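Local structure of DUF4442 domain-containing protein (1YOC) at residues S4-M7 / Q8-Q12. The protein is of unknown function but belongs to a hotdog-fold family related to PaaI-type thioesterases, so it may act on acyl thioesters. Residues are numbered along the deposited sequence; the frame is centred on the assembly and turned at random.
Sequences SQMM and QMYQQ
Met6 and Tyr10, one helical turn apart, run side by side and point the same way, a compact example of how i and i+4 residues meet on a helix. The methionine is bent at chi2 and chi3 (-68° and -81°), which brings its CE to 4.0 Å from Tyr10 CE1, an apolar touch. Its SD lies 5.5 Å from the centroid of the Tyr10 ring, at the ring edge instead of over a face, a Met-aromatic contact. The same ring turns its edge to the backbone, with Met6 O near the ring plane and 3.3 Å from Tyr10 CD1.

Polar side chains pair through water on another side of the helix. Ser4 OG and Gln8 OE1 stand 4.4 Å apart, and one water spans them, 2.6 Å from Ser4 OG and donating to Gln8 OE1. Both polar ends have further partners: Ser4 OG bonds to Ala1 N, and Gln8 NE2 to Leu39 O on strand 35-40.

Buried Met7 packs against helices 15-25 and 63-81 and strand 35-40. Beneath these contacts run the backbone bonds Gln8 N to Ser4 O, Met9 N to Gln5 O, Tyr10 N to Met6 O and Gln11 N to Met7 O, the last the most bent at 145°. These four i to i+4 bonds mark regular alpha-helix, here the N-terminal helix 2-13 of a hotdog fold.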
# COMPACT_ATOMS: atom_id res chain seq x y z
N SER B 4 -6.73 -6.67 -17.62
CA SER B 4 -5.68 -7.58 -18.04
C SER B 4 -5.38 -7.48 -19.53
O SER B 4 -4.24 -7.59 -19.92
CB SER B 4 -6.01 -9.04 -17.65
OG SER B 4 -7.20 -9.52 -18.27
N GLN B 5 -6.41 -7.26 -20.35
CA GLN B 5 -6.19 -7.11 -21.79
C GLN B 5 -5.27 -5.90 -22.04
O GLN B 5 -4.37 -5.97 -22.89
CB GLN B 5 -7.55 -6.96 -22.52
CG GLN B 5 -8.38 -8.25 -22.50
CD GLN B 5 -9.86 -8.04 -22.87
OE1 GLN B 5 -10.71 -8.91 -22.62
NE2 GLN B 5 -10.16 -6.89 -23.46
N MET B 6 -5.47 -4.81 -21.31
CA MET B 6 -4.61 -3.63 -21.47
C MET B 6 -3.18 -3.99 -21.08
O MET B 6 -2.22 -3.75 -21.82
CB MET B 6 -5.10 -2.48 -20.58
CG MET B 6 -6.38 -1.78 -21.10
SD MET B 6 -6.01 -0.90 -22.63
CE MET B 6 -5.29 0.58 -21.95
N MET B 7 -3.03 -4.57 -19.89
CA MET B 7 -1.69 -4.92 -19.45
C MET B 7 -0.98 -5.81 -20.47
O MET B 7 0.18 -5.58 -20.81
CB MET B 7 -1.71 -5.64 -18.09
CG MET B 7 -2.30 -4.83 -16.93
SD MET B 7 -1.52 -3.22 -16.65
CE MET B 7 -2.74 -2.54 -15.37
N GLN B 8 -1.68 -6.81 -20.96
CA GLN B 8 -1.05 -7.73 -21.89
C GLN B 8 -0.71 -7.07 -23.20
O GLN B 8 0.42 -7.20 -23.69
CB GLN B 8 -1.96 -8.94 -22.13
CG GLN B 8 -2.15 -9.77 -20.86
CD GLN B 8 -3.17 -10.90 -20.99
OE1 GLN B 8 -4.34 -10.69 -21.36
NE2 GLN B 8 -2.73 -12.11 -20.66
N MET B 9 -1.68 -6.36 -23.76
CA MET B 9 -1.46 -5.67 -25.03
C MET B 9 -0.20 -4.81 -24.99
O MET B 9 0.65 -4.85 -25.90
CB MET B 9 -2.70 -4.82 -25.37
CG MET B 9 -2.57 -3.98 -26.61
SD MET B 9 -3.95 -2.77 -26.87
CE MET B 9 -3.00 -1.52 -27.86
N TYR B 10 -0.02 -4.04 -23.92
CA TYR B 10 1.13 -3.18 -23.87
C TYR B 10 2.42 -3.84 -23.38
O TYR B 10 3.50 -3.38 -23.70
CB TYR B 10 0.81 -1.94 -23.04
CG TYR B 10 -0.11 -0.97 -23.76
CD1 TYR B 10 -1.49 -1.13 -23.76
CD2 TYR B 10 0.43 0.09 -24.51
CE1 TYR B 10 -2.34 -0.26 -24.50
CE2 TYR B 10 -0.40 0.96 -25.24
CZ TYR B 10 -1.77 0.77 -25.24
OH TYR B 10 -2.58 1.59 -26.02
N GLN B 11 2.31 -4.92 -22.61
CA GLN B 11 3.54 -5.59 -22.16
C GLN B 11 4.22 -6.09 -23.45
O GLN B 11 5.44 -6.00 -23.64
CB GLN B 11 3.20 -6.76 -21.24
CG GLN B 11 4.41 -7.62 -20.90
CD GLN B 11 4.03 -9.09 -20.79
OE1 GLN B 11 2.83 -9.43 -20.72
NE2 GLN B 11 5.03 -9.96 -20.74
N GLN B 12 3.38 -6.58 -24.35
CA GLN B 12 3.86 -7.08 -25.63
C GLN B 12 4.48 -6.01 -26.52
O GLN B 12 5.33 -6.34 -27.34
CB GLN B 12 2.73 -7.78 -26.39
CG GLN B 12 2.15 -9.03 -25.72
CD GLN B 12 3.14 -10.20 -25.66
OE1 GLN B 12 3.93 -10.34 -24.71
NE2 GLN B 12 3.09 -11.07 -26.68
O HOH W 1 -6.61 -10.99 -20.32